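Long-range contacts in concanavalin A-like lectin protein kinase family protein (Theobroma cacao, PDB 6CTH), which is probably a plant receptor-like protein kinase, whose kinase domain would transfer phosphate from ATP to proteins and is bound here to an oxindole inhibitor and magnesium: residues A11-N16 with G34-S39; S67-K72 with L127-E132; D121-L126 with Y201-V206; V263-W268 with R281-V286. All coordinates share one frame; numbering follows the deposited sequence.

How the interactions relate
The contacts run from the N-lobe to the far end of the C-lobe of a protein kinase domain. Interaction 1 stands apart: its nearest atoms lie about 17 Å from interaction 2 and about 33 Å from interaction 4. It comes first along the chain, on the N-lobe sheet. Interactions 2 and 3 share helix 112-132, and their segments alternate in sequence; their centres are about 13 Å apart. Interaction 4 comes last. It packs against interaction 3 through I284 on A123 and V283 on F203, their centres about 10 Å apart. Interactions 2 to 4 therefore join an N-lobe loop to the helical core and onward to the C-terminal helices.

Interaction 1: A11-N16 with G34-S39; sequences AKVTSN and GFLRDS
The carbonyl of V13 takes the backbone N-H of F35, with F35 N 3.0 Å from V13 O. The bond is nearly straight at hydrogen, at 164°. The donor sits above the carbonyl plane, about 40° out of it. The same oxygen also receives a CA-H from G34, with G34 CA 3.3 Å from V13 O. One helix carbonyl is thus shared by two consecutive residues of the strand.

The V13 side chain points toward the strand and sets its CB and CG1 against F35 O. V13 CG1 lies 3.2 Å from F35 O, a snug fit. CG1 is set anti to V13's own carbonyl carbon (chi1 -61°), which also brings it to 3.9 Å from L36 CD2. T14 adds a lighter touch, its methyl CG2 being 4.1 Å from G34 CA. The helix end comes close to the strand backbone here, with T14 and G34 CA atoms 4.5 Å apart. The lack of a side chain on G34 is consistent with this close approach.

Behind these contacts a Schellman motif closes the helix. S15 has positive phi, and N16 N bonds to A11 O at 2.8 Å, while the bond from S15 N to K12 O is weak. T14 OG1 is held by L10 O and F17 N, and T14 O by N21 ND2.

G34 pairs by backbone with I43, and F35 stacks on Y42. T14 packs on V45, and L36 on T41 and I43. Helix 7-14 therefore lies against strands 29-36 and 41-48 of the N-lobe sheet.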
loop_
_atom_site.group_PDB
_atom_site.type_symbol
_atom_site.label_atom_id
_atom_site.label_comp_id
_atom_site.label_asym_id
_atom_site.label_seq_id
_atom_site.Cartn_x
_atom_site.Cartn_y
_atom_site.Cartn_z
ATOM N N ALA A 11 22.573 8.739 -14.299
ATOM C CA ALA A 11 22.604 10.157 -14.808
ATOM C C ALA A 11 22.235 10.232 -16.287
ATOM O O ALA A 11 21.381 11.007 -16.687
ATOM C CB ALA A 11 23.969 10.773 -14.586
ATOM N N LYS A 12 22.859 9.392 -17.115
ATOM C CA LYS A 12 22.591 9.440 -18.533
ATOM C C LYS A 12 21.148 9.117 -18.877
ATOM O O LYS A 12 20.492 9.833 -19.627
ATOM C CB LYS A 12 23.537 8.484 -19.280
ATOM C CG LYS A 12 24.120 9.014 -20.573
ATOM C CD LYS A 12 24.950 7.894 -21.246
ATOM C CE LYS A 12 26.052 8.387 -22.159
ATOM N NZ LYS A 12 26.918 9.444 -21.535
ATOM N N VAL A 13 20.608 8.044 -18.312
ATOM C CA VAL A 13 19.271 7.633 -18.728
ATOM C C VAL A 13 18.176 8.504 -18.167
ATOM O O VAL A 13 17.113 8.563 -18.765
ATOM C CB VAL A 13 18.981 6.143 -18.454
ATOM C CG1 VAL A 13 19.963 5.302 -19.237
ATOM C CG2 VAL A 13 18.964 5.868 -16.963
ATOM N N THR A 14 18.432 9.193 -17.050
ATOM C CA THR A 14 17.474 10.186 -16.491
ATOM C C THR A 14 17.696 11.667 -16.903
ATOM O O THR A 14 16.985 12.567 -16.418
ATOM C CB THR A 14 17.500 10.164 -14.965
ATOM O OG1 THR A 14 18.789 10.554 -14.471
ATOM C CG2 THR A 14 17.107 8.788 -14.459
ATOM N N SER A 15 18.680 11.905 -17.771
ATOM C CA SER A 15 19.071 13.260 -18.164
ATOM C C SER A 15 19.446 14.097 -16.943
ATOM O O SER A 15 18.940 15.205 -16.773
ATOM C CB SER A 15 17.971 13.967 -18.961
ATOM O OG SER A 15 17.822 13.377 -20.231
ATOM N N ASN A 16 20.360 13.555 -16.130
ATOM C CA ASN A 16 20.812 14.155 -14.888
ATOM C C ASN A 16 19.626 14.473 -14.002
ATOM O O ASN A 16 19.485 15.584 -13.492
ATOM C CB ASN A 16 21.676 15.412 -15.165
ATOM C CG ASN A 16 23.020 15.066 -15.743
ATOM O OD1 ASN A 16 23.525 13.941 -15.572
ATOM N ND2 ASN A 16 23.633 16.031 -16.491
ATOM N N GLY A 34 13.612 6.746 -16.551
ATOM C CA GLY A 34 14.915 6.611 -17.213
ATOM C C GLY A 34 14.643 5.897 -18.521
ATOM O O GLY A 34 13.799 5.029 -18.544
ATOM N N PHE A 35 15.328 6.290 -19.590
ATOM C CA PHE A 35 15.135 5.733 -20.948
ATOM C C PHE A 35 16.395 4.990 -21.323
ATOM O O PHE A 35 17.484 5.563 -21.298
ATOM C CB PHE A 35 14.806 6.851 -21.954
ATOM C CG PHE A 35 14.656 6.390 -23.395
ATOM C CD1 PHE A 35 14.002 5.185 -23.717
ATOM C CD2 PHE A 35 15.129 7.189 -24.438
ATOM C CE1 PHE A 35 13.866 4.784 -25.043
ATOM C CE2 PHE A 35 14.980 6.794 -25.767
ATOM C CZ PHE A 35 14.347 5.592 -26.068
ATOM N N LEU A 36 16.229 3.695 -21.636
ATOM C CA LEU A 36 17.328 2.819 -22.071
ATOM C C LEU A 36 17.309 2.782 -23.606
ATOM O O LEU A 36 16.383 2.198 -24.207
ATOM C CB LEU A 36 17.167 1.398 -21.501
ATOM C CG LEU A 36 17.108 1.222 -19.976
ATOM C CD1 LEU A 36 16.978 -0.267 -19.623
ATOM C CD2 LEU A 36 18.344 1.791 -19.297
ATOM N N ARG A 37 18.279 3.472 -24.213
ATOM C CA ARG A 37 18.430 3.577 -25.675
ATOM C C ARG A 37 18.670 2.239 -26.349
ATOM O O ARG A 37 18.123 1.991 -27.424
ATOM C CB ARG A 37 19.662 4.401 -26.061
ATOM C CG ARG A 37 19.615 5.867 -25.740
ATOM C CD ARG A 37 20.708 6.657 -26.481
ATOM N NE ARG A 37 20.682 6.409 -27.902
ATOM C CZ ARG A 37 19.754 6.845 -28.742
ATOM N NH1 ARG A 37 18.717 7.570 -28.303
ATOM N NH2 ARG A 37 19.853 6.500 -30.022
ATOM N N ASP A 38 19.569 1.453 -25.749
ATOM C CA ASP A 38 19.958 0.133 -26.278
ATOM C C ASP A 38 18.804 -0.892 -26.267
ATOM O O ASP A 38 18.768 -1.769 -27.129
ATOM C CB ASP A 38 21.178 -0.423 -25.514
ATOM N N SER A 39 17.886 -0.790 -25.297
ATOM C CA SER A 39 16.706 -1.664 -25.220
ATOM C C SER A 39 15.410 -1.046 -25.828
ATOM O O SER A 39 14.420 -1.755 -25.996
ATOM C CB SER A 39 16.429 -2.031 -23.752
ATOM O OG SER A 39 17.469 -2.817 -23.171
#

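Interaction 2: S67-K72 with L127-E132; sequences SRLRHK and LYLHEE
Y128 reaches from helix 112-132 into the loop after helix 54-66, and its hydroxyl accepts the backbone N-H of R70. R70 N is 3.0 Å from Y128 OH, and the bond is almost perfectly straight at 176°. R70 NH1 bonds to L69 O and S67 O, bracing the loop on itself. With CG anti to the backbone N (chi1 173°), the Y128 ring extends out from the helix to meet the loop. This is consistent with the way a tyrosine of αE anchors the αC-β4 loop in kinases such as PKA. The H71 CB lies over one face of that ring, in a CH-pi contact 4.0 Å from the Y128 ring centroid. The H71 imidazole runs back along Y128 the other way, with H71 CD2 3.5 Å from Y128 CG. The two ring planes are inclined at 41°. L69 also meets Y128, with L69 CD2 3.7 Å from Y128 CE2.

L129 follows with an apolar contact. L129 CD2 is 3.8 Å from L69 CD2, and the two leucine side chains are roughly perpendicular. L69 also packs on F160, and both L69 and Y128 on L74.

E132 reaches the loop through water. The water donates to E132 OE2 and lies 3.1 Å from H71 NE2. At the other ring nitrogen, H71 ND1 bonds to N73 N.

The chemistry is mixed. A tyrosine hydroxyl grips a main-chain N-H, while L69, L129 and the H71 side chain pack around the tyrosine. The E132 carboxylate may polarise the imidazole through the water.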
loop_
_atom_site.group_PDB
_atom_site.type_symbol
_atom_site.label_atom_id
_atom_site.label_comp_id
_atom_site.label_asym_id
_atom_site.label_seq_id
_atom_site.Cartn_x
_atom_site.Cartn_y
_atom_site.Cartn_z
ATOM N N SER A 67 15.336 -7.888 -1.706
ATOM C CA SER A 67 16.194 -8.961 -2.233
ATOM C C SER A 67 15.683 -10.355 -1.861
ATOM O O SER A 67 15.912 -11.320 -2.597
ATOM C CB SER A 67 17.669 -8.797 -1.770
ATOM O OG SER A 67 17.898 -9.296 -0.438
ATOM N N ARG A 68 14.996 -10.454 -0.726
ATOM C CA ARG A 68 14.429 -11.704 -0.236
ATOM C C ARG A 68 13.019 -12.037 -0.708
ATOM O O ARG A 68 12.465 -13.030 -0.225
ATOM C CB ARG A 68 14.351 -11.692 1.293
ATOM C CG ARG A 68 15.698 -11.580 1.914
ATOM C CD ARG A 68 15.583 -11.382 3.371
ATOM N NE ARG A 68 16.922 -11.124 3.875
ATOM C CZ ARG A 68 17.568 -11.838 4.784
ATOM N NH1 ARG A 68 17.002 -12.857 5.382
ATOM N NH2 ARG A 68 18.777 -11.427 5.164
ATOM N N LEU A 69 12.421 -11.190 -1.553
ATOM C CA LEU A 69 11.040 -11.316 -1.940
ATOM C C LEU A 69 10.852 -11.476 -3.439
ATOM O O LEU A 69 11.433 -10.736 -4.209
ATOM C CB LEU A 69 10.289 -10.048 -1.517
ATOM C CG LEU A 69 10.395 -9.629 -0.050
ATOM C CD1 LEU A 69 9.713 -8.275 0.148
ATOM C CD2 LEU A 69 9.747 -10.687 0.806
ATOM N N ARG A 70 10.040 -12.449 -3.837
ATOM C CA ARG A 70 9.650 -12.620 -5.229
ATOM C C ARG A 70 8.178 -13.026 -5.207
ATOM O O ARG A 70 7.859 -14.098 -4.713
ATOM C CB ARG A 70 10.500 -13.679 -5.916
ATOM C CG ARG A 70 11.980 -13.359 -5.899
ATOM C CD ARG A 70 12.315 -12.253 -6.878
ATOM N NE ARG A 70 13.752 -12.178 -7.114
ATOM C CZ ARG A 70 14.612 -11.618 -6.273
ATOM N NH1 ARG A 70 14.185 -11.075 -5.144
ATOM N NH2 ARG A 70 15.902 -11.597 -6.564
ATOM N N HIS A 71 7.291 -12.213 -5.771
ATOM C CA HIS A 71 5.867 -12.553 -5.733
ATOM C C HIS A 71 5.184 -11.718 -6.801
ATOM O O HIS A 71 5.560 -10.538 -7.013
ATOM C CB HIS A 71 5.251 -12.350 -4.319
ATOM C CG HIS A 71 3.871 -12.880 -4.141
ATOM N ND1 HIS A 71 2.738 -12.196 -4.528
ATOM C CD2 HIS A 71 3.430 -14.030 -3.573
ATOM C CE1 HIS A 71 1.659 -12.908 -4.208
ATOM N NE2 HIS A 71 2.053 -14.006 -3.589
ATOM N N LYS A 72 4.135 -12.270 -7.405
ATOM C CA LYS A 72 3.390 -11.541 -8.440
ATOM C C LYS A 72 2.793 -10.221 -7.915
ATOM O O LYS A 72 2.589 -9.296 -8.674
ATOM C CB LYS A 72 2.289 -12.356 -9.107
ATOM C CG LYS A 72 1.121 -12.652 -8.240
ATOM C CD LYS A 72 0.181 -13.729 -8.798
ATOM C CE LYS A 72 -0.775 -14.170 -7.707
ATOM N NZ LYS A 72 -1.802 -13.180 -7.275
ATOM N N LEU A 127 -0.058 -12.042 2.659
ATOM C CA LEU A 127 0.046 -13.453 3.083
ATOM C C LEU A 127 1.472 -13.937 2.853
ATOM O O LEU A 127 2.069 -14.596 3.696
ATOM C CB LEU A 127 -0.931 -14.323 2.326
ATOM C CG LEU A 127 -0.927 -15.802 2.670
ATOM C CD1 LEU A 127 -1.307 -16.041 4.106
ATOM C CD2 LEU A 127 -1.867 -16.588 1.738
ATOM N N TYR A 128 1.988 -13.604 1.692
ATOM C CA TYR A 128 3.377 -13.976 1.344
ATOM C C TYR A 128 4.372 -13.357 2.328
ATOM O O TYR A 128 5.278 -14.020 2.875
ATOM C CB TYR A 128 3.662 -13.614 -0.081
ATOM C CG TYR A 128 5.124 -13.806 -0.509
ATOM C CD1 TYR A 128 5.582 -15.048 -0.863
ATOM C CD2 TYR A 128 6.021 -12.739 -0.594
ATOM C CE1 TYR A 128 6.908 -15.251 -1.259
ATOM C CE2 TYR A 128 7.334 -12.920 -0.992
ATOM C CZ TYR A 128 7.776 -14.177 -1.349
ATOM O OH TYR A 128 9.084 -14.309 -1.726
ATOM N N LEU A 129 4.199 -12.058 2.614
ATOM C CA LEU A 129 5.048 -11.409 3.563
ATOM C C LEU A 129 4.987 -12.014 4.951
ATOM O O LEU A 129 6.029 -12.261 5.576
ATOM C CB LEU A 129 4.743 -9.872 3.635
ATOM C CG LEU A 129 5.038 -9.022 2.397
ATOM C CD1 LEU A 129 4.613 -7.583 2.639
ATOM C CD2 LEU A 129 6.494 -9.117 1.980
ATOM N N HIS A 130 3.797 -12.248 5.454
ATOM C CA HIS A 130 3.637 -12.661 6.851
ATOM C C HIS A 130 3.957 -14.124 7.078
ATOM O O HIS A 130 4.419 -14.463 8.176
ATOM C CB HIS A 130 2.228 -12.377 7.369
ATOM C CG HIS A 130 1.965 -10.914 7.599
ATOM N ND1 HIS A 130 0.717 -10.427 7.981
ATOM C CD2 HIS A 130 2.777 -9.846 7.453
ATOM C CE1 HIS A 130 0.803 -9.111 8.098
ATOM N NE2 HIS A 130 2.031 -8.721 7.784
ATOM N N GLU A 131 3.721 -14.965 6.075
ATOM C CA GLU A 131 3.672 -16.413 6.340
ATOM C C GLU A 131 4.499 -17.289 5.415
ATOM O O GLU A 131 4.633 -18.467 5.765
ATOM C CB GLU A 131 2.236 -16.891 6.231
ATOM C CG GLU A 131 1.259 -16.240 7.209
ATOM C CD GLU A 131 1.653 -16.389 8.680
ATOM O OE1 GLU A 131 2.364 -17.391 9.026
ATOM O OE2 GLU A 131 1.273 -15.492 9.515
ATOM N N GLU A 132 4.932 -16.798 4.266
ATOM C CA GLU A 132 5.511 -17.700 3.242
ATOM C C GLU A 132 7.004 -17.669 3.099
ATOM O O GLU A 132 7.552 -18.578 2.431
ATOM C CB GLU A 132 4.878 -17.432 1.891
ATOM C CG GLU A 132 3.380 -17.702 1.853
ATOM C CD GLU A 132 2.781 -17.464 0.497
ATOM O OE1 GLU A 132 3.416 -17.770 -0.516
ATOM O OE2 GLU A 132 1.612 -17.087 0.442
HETATM O O HOH W 1 0.372 -15.269 -1.379
#

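Interaction 3: D121-L126 with Y201-V206; sequences DLASAL and YSFGVV
F203 lies against L122, A123 and L126, and the contact is entirely one of apolar packing. L122 is the main aliphatic partner. Its CD2 is 3.6 Å from F203 CD1 and 3.7 Å from V206 CG1, so this one methyl touches both residues. The L122 and F203 side chains lie alongside, pointing opposite ways. L126 meets the base of the phenylalanine side chain, with L126 CD2 4.0 Å from F203 CB.

The far end of the ring meets A123, side chain and backbone. F203 CG is anti to its own N (chi1 172°), which carries the ring across to the other helix. F203 CE1 comes to 3.8 Å from A123 N and 3.9 Å from A123 CB. The small alanine lets the ring approach the helix backbone.

The axes of segments 121-126 and 201-206 run nearly antiparallel, at 172°, with a closest approach of 11.4 Å. All five touching residues are buried. I147 touches L122 and V206, and helix 280-287 packs on A123 and F203.

Helices 112-132 and 196-212 correspond to αE and αF of the kinase fold. Their packing forms part of the hydrophobic core of the C-lobe.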
loop_
_atom_site.group_PDB
_atom_site.type_symbol
_atom_site.label_atom_id
_atom_site.label_comp_id
_atom_site.label_asym_id
_atom_site.label_seq_id
_atom_site.Cartn_x
_atom_site.Cartn_y
_atom_site.Cartn_z
ATOM N N ASP A 121 -5.322 -9.014 -4.451
ATOM C CA ASP A 121 -3.885 -8.934 -4.831
ATOM C C ASP A 121 -3.063 -8.464 -3.647
ATOM O O ASP A 121 -2.054 -9.048 -3.309
ATOM C CB ASP A 121 -3.590 -7.963 -6.001
ATOM C CG ASP A 121 -4.015 -8.473 -7.389
ATOM O OD1 ASP A 121 -4.308 -9.679 -7.548
ATOM O OD2 ASP A 121 -4.010 -7.639 -8.341
ATOM N N LEU A 122 -3.526 -7.389 -2.999
ATOM C CA LEU A 122 -2.857 -6.875 -1.818
ATOM C C LEU A 122 -2.876 -7.920 -0.702
ATOM O O LEU A 122 -1.838 -8.088 -0.022
ATOM C CB LEU A 122 -3.515 -5.545 -1.347
ATOM C CG LEU A 122 -2.923 -4.947 -0.081
ATOM C CD1 LEU A 122 -1.494 -4.581 -0.250
ATOM C CD2 LEU A 122 -3.767 -3.713 0.270
ATOM N N ALA A 123 -3.992 -8.634 -0.527
ATOM C CA ALA A 123 -4.090 -9.654 0.534
ATOM C C ALA A 123 -3.077 -10.792 0.283
ATOM O O ALA A 123 -2.403 -11.236 1.211
ATOM C CB ALA A 123 -5.483 -10.207 0.662
ATOM N N SER A 124 -2.967 -11.166 -0.979
ATOM C CA SER A 124 -1.971 -12.200 -1.426
ATOM C C SER A 124 -0.560 -11.771 -1.112
ATOM O O SER A 124 0.249 -12.557 -0.608
ATOM C CB SER A 124 -2.150 -12.523 -2.908
ATOM O OG SER A 124 -3.355 -13.281 -3.064
ATOM N N ALA A 125 -0.240 -10.503 -1.408
ATOM C CA ALA A 125 1.075 -9.965 -1.039
ATOM C C ALA A 125 1.355 -10.079 0.455
ATOM O O ALA A 125 2.428 -10.482 0.856
ATOM C CB ALA A 125 1.202 -8.517 -1.504
ATOM N N LEU A 126 0.391 -9.666 1.260
ATOM C CA LEU A 126 0.533 -9.691 2.697
ATOM C C LEU A 126 0.687 -11.114 3.231
ATOM O O LEU A 126 1.428 -11.349 4.158
ATOM C CB LEU A 126 -0.642 -8.983 3.350
ATOM C CG LEU A 126 -0.380 -8.379 4.717
ATOM C CD1 LEU A 126 0.975 -7.706 4.776
ATOM C CD2 LEU A 126 -1.481 -7.399 5.087
ATOM N N TYR A 201 -4.200 -3.937 10.174
ATOM C CA TYR A 201 -4.924 -2.653 10.416
ATOM C C TYR A 201 -4.776 -1.760 9.185
ATOM O O TYR A 201 -5.783 -1.310 8.611
ATOM C CB TYR A 201 -4.426 -2.024 11.680
ATOM C CG TYR A 201 -5.123 -0.675 11.919
ATOM C CD1 TYR A 201 -4.709 0.476 11.269
ATOM C CD2 TYR A 201 -6.226 -0.619 12.746
ATOM C CE1 TYR A 201 -5.389 1.668 11.463
ATOM C CE2 TYR A 201 -6.924 0.567 12.929
ATOM C CZ TYR A 201 -6.468 1.678 12.313
ATOM O OH TYR A 201 -7.165 2.887 12.506
ATOM N N SER A 202 -3.537 -1.574 8.706
ATOM C CA SER A 202 -3.307 -0.733 7.531
ATOM C C SER A 202 -4.030 -1.286 6.320
ATOM O O SER A 202 -4.605 -0.549 5.560
ATOM C CB SER A 202 -1.819 -0.646 7.195
ATOM O OG SER A 202 -1.042 -0.271 8.328
ATOM N N PHE A 203 -3.987 -2.616 6.132
ATOM C CA PHE A 203 -4.737 -3.246 5.043
ATOM C C PHE A 203 -6.252 -2.915 5.105
ATOM O O PHE A 203 -6.889 -2.655 4.065
ATOM C CB PHE A 203 -4.521 -4.803 5.091
ATOM C CG PHE A 203 -5.403 -5.581 4.143
ATOM C CD1 PHE A 203 -5.007 -5.828 2.853
ATOM C CD2 PHE A 203 -6.645 -6.034 4.555
ATOM C CE1 PHE A 203 -5.839 -6.513 1.963
ATOM C CE2 PHE A 203 -7.484 -6.704 3.672
ATOM C CZ PHE A 203 -7.072 -6.955 2.376
ATOM N N GLY A 204 -6.804 -2.966 6.311
ATOM C CA GLY A 204 -8.240 -2.630 6.587
ATOM C C GLY A 204 -8.554 -1.228 6.094
ATOM O O GLY A 204 -9.525 -1.041 5.357
ATOM N N VAL A 205 -7.694 -0.285 6.442
ATOM C CA VAL A 205 -7.889 1.112 6.050
ATOM C C VAL A 205 -7.854 1.209 4.532
ATOM O O VAL A 205 -8.772 1.767 3.923
ATOM C CB VAL A 205 -6.842 2.039 6.650
ATOM C CG1 VAL A 205 -7.030 3.454 6.123
ATOM C CG2 VAL A 205 -6.915 2.010 8.151
ATOM N N VAL A 206 -6.863 0.563 3.917
ATOM C CA VAL A 206 -6.757 0.571 2.467
ATOM C C VAL A 206 -8.003 -0.030 1.828
ATOM O O VAL A 206 -8.491 0.479 0.841
ATOM C CB VAL A 206 -5.451 -0.134 2.002
ATOM C CG1 VAL A 206 -5.502 -0.435 0.506
ATOM C CG2 VAL A 206 -4.251 0.763 2.352
#

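Interaction 4: V263-W268 with R281-V286; sequences VMVGLW and RQVIQV
V265 and V286 form the tight centre of this helix pair. V265 CG2 is 3.6 Å from V286 CG1. The other branch of V265 reaches V283: V265 CG1 meets V283 CG1 at 3.7 Å. One valine thus touches two residues a helix turn apart, one with each methyl. Its CG1 is anti to the backbone N (chi1 161°), which leaves CG2 beside that N to take V286. The CA atoms of V265 and V283 are 6.6 Å apart. All three valines are buried. V283 also packs on F203 and C269, and V286 on C261.

W268 lies at the margin of the valine cluster. Its six-membered ring lies obliquely by V286, with W268 CZ3 3.7 Å from V286 CG2. W268 is partly exposed, and its side chain also touches P278 and P294. An acetate ion, probably from the crystallisation liquor, lies about 4 Å from this side chain.

Q282 is the loose side. Q282 CB is 4.3 Å from W268 CH2. The residue is exposed, and its polar end turns to another partner, OE1 bonding to S279 N. Contact here is with the aliphatic base of the glutamine, while the valine side is purely apolar.

The axes of the two segments run antiparallel at 166°, with a closest approach of 10.6 Å. Helices 256-269 and 280-287 correspond to αH and αI of the kinase fold. They pair as an antiparallel hairpin of helices that closes the C-terminal part of the C-lobe.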
loop_
_atom_site.group_PDB
_atom_site.type_symbol
_atom_site.label_atom_id
_atom_site.label_comp_id
_atom_site.label_asym_id
_atom_site.label_seq_id
_atom_site.Cartn_x
_atom_site.Cartn_y
_atom_site.Cartn_z
ATOM N N VAL A 263 -16.425 -4.176 2.944
ATOM C CA VAL A 263 -16.577 -3.273 4.074
ATOM C C VAL A 263 -16.422 -3.988 5.395
ATOM O O VAL A 263 -15.742 -3.495 6.269
ATOM C CB VAL A 263 -17.943 -2.520 4.011
ATOM C CG1 VAL A 263 -18.245 -1.802 5.309
ATOM C CG2 VAL A 263 -17.928 -1.515 2.873
ATOM N N MET A 264 -17.073 -5.139 5.569
ATOM C CA MET A 264 -16.971 -5.831 6.843
ATOM C C MET A 264 -15.554 -6.363 7.110
ATOM O O MET A 264 -15.074 -6.324 8.244
ATOM C CB MET A 264 -18.073 -6.919 7.007
ATOM C CG MET A 264 -19.481 -6.329 7.304
ATOM S SD MET A 264 -20.605 -7.717 7.089
ATOM C CE MET A 264 -20.531 -8.360 8.758
ATOM N N VAL A 265 -14.882 -6.858 6.076
ATOM C CA VAL A 265 -13.464 -7.248 6.181
ATOM C C VAL A 265 -12.624 -6.028 6.560
ATOM O O VAL A 265 -11.792 -6.109 7.444
ATOM C CB VAL A 265 -12.983 -7.874 4.853
ATOM C CG1 VAL A 265 -11.471 -7.862 4.719
ATOM C CG2 VAL A 265 -13.574 -9.279 4.714
ATOM N N GLY A 266 -12.860 -4.904 5.911
ATOM C CA GLY A 266 -12.116 -3.695 6.254
ATOM C C GLY A 266 -12.229 -3.281 7.713
ATOM O O GLY A 266 -11.243 -2.954 8.369
ATOM N N LEU A 267 -13.461 -3.282 8.238
ATOM C CA LEU A 267 -13.663 -2.905 9.649
ATOM C C LEU A 267 -13.029 -3.905 10.604
ATOM O O LEU A 267 -12.461 -3.543 11.610
ATOM C CB LEU A 267 -15.185 -2.743 9.919
ATOM C CG LEU A 267 -15.909 -1.655 9.120
ATOM C CD1 LEU A 267 -17.398 -1.783 9.361
ATOM C CD2 LEU A 267 -15.365 -0.297 9.528
ATOM N N TRP A 268 -13.190 -5.190 10.321
ATOM C CA TRP A 268 -12.579 -6.267 11.112
ATOM C C TRP A 268 -11.080 -6.086 11.232
ATOM O O TRP A 268 -10.510 -6.226 12.309
ATOM C CB TRP A 268 -12.918 -7.579 10.429
ATOM C CG TRP A 268 -12.664 -8.867 11.104
ATOM C CD1 TRP A 268 -12.620 -9.120 12.451
ATOM C CD2 TRP A 268 -12.546 -10.144 10.452
ATOM N NE1 TRP A 268 -12.436 -10.484 12.670
ATOM C CE2 TRP A 268 -12.403 -11.127 11.464
ATOM C CE3 TRP A 268 -12.539 -10.551 9.113
ATOM C CZ2 TRP A 268 -12.244 -12.499 11.181
ATOM C CZ3 TRP A 268 -12.370 -11.936 8.831
ATOM C CH2 TRP A 268 -12.273 -12.878 9.874
ATOM N N ARG A 281 -4.685 -14.692 6.184
ATOM C CA ARG A 281 -5.269 -15.893 5.591
ATOM C C ARG A 281 -6.791 -15.974 5.827
ATOM O O ARG A 281 -7.544 -16.322 4.914
ATOM C CB ARG A 281 -4.545 -17.152 6.079
ATOM C CG ARG A 281 -4.979 -18.390 5.336
ATOM C CD ARG A 281 -4.197 -19.631 5.762
ATOM N NE ARG A 281 -2.731 -19.530 5.722
ATOM C CZ ARG A 281 -1.987 -19.781 4.676
ATOM N NH1 ARG A 281 -2.550 -20.019 3.526
ATOM N NH2 ARG A 281 -0.693 -19.681 4.789
ATOM N N GLN A 282 -7.252 -15.585 7.012
ATOM C CA GLN A 282 -8.691 -15.567 7.308
ATOM C C GLN A 282 -9.408 -14.548 6.471
ATOM O O GLN A 282 -10.530 -14.782 6.030
ATOM C CB GLN A 282 -8.950 -15.295 8.779
ATOM C CG GLN A 282 -8.534 -16.415 9.729
ATOM C CD GLN A 282 -8.611 -16.014 11.196
ATOM O OE1 GLN A 282 -8.225 -14.911 11.611
ATOM N NE2 GLN A 282 -9.153 -16.922 12.002
ATOM N N VAL A 283 -8.765 -13.378 6.267
ATOM C CA VAL A 283 -9.299 -12.352 5.396
ATOM C C VAL A 283 -9.518 -12.877 3.992
ATOM O O VAL A 283 -10.573 -12.661 3.418
ATOM C CB VAL A 283 -8.318 -11.123 5.345
ATOM C CG1 VAL A 283 -8.635 -10.182 4.193
ATOM C CG2 VAL A 283 -8.350 -10.386 6.682
ATOM N N ILE A 284 -8.526 -13.583 3.444
ATOM C CA ILE A 284 -8.644 -14.072 2.084
ATOM C C ILE A 284 -9.797 -15.081 1.957
ATOM O O ILE A 284 -10.543 -15.018 0.963
ATOM C CB ILE A 284 -7.323 -14.689 1.570
ATOM C CG1 ILE A 284 -6.261 -13.605 1.429
ATOM C CG2 ILE A 284 -7.504 -15.434 0.238
ATOM C CD1 ILE A 284 -4.836 -14.103 1.381
ATOM N N GLN A 285 -9.952 -15.944 2.959
ATOM C CA GLN A 285 -11.052 -16.918 2.990
ATOM C C GLN A 285 -12.414 -16.177 2.936
ATOM O O GLN A 285 -13.308 -16.557 2.170
ATOM C CB GLN A 285 -11.004 -17.793 4.273
ATOM C CG GLN A 285 -9.798 -18.700 4.482
ATOM C CD GLN A 285 -9.643 -19.169 5.982
ATOM O OE1 GLN A 285 -8.538 -19.466 6.469
ATOM N NE2 GLN A 285 -10.787 -19.237 6.713
ATOM N N VAL A 286 -12.560 -15.103 3.724
ATOM C CA VAL A 286 -13.812 -14.343 3.768
ATOM C C VAL A 286 -14.091 -13.613 2.451
ATOM O O VAL A 286 -15.238 -13.616 1.965
ATOM C CB VAL A 286 -13.853 -13.393 4.967
ATOM C CG1 VAL A 286 -15.088 -12.499 4.934
ATOM C CG2 VAL A 286 -13.810 -14.193 6.255
#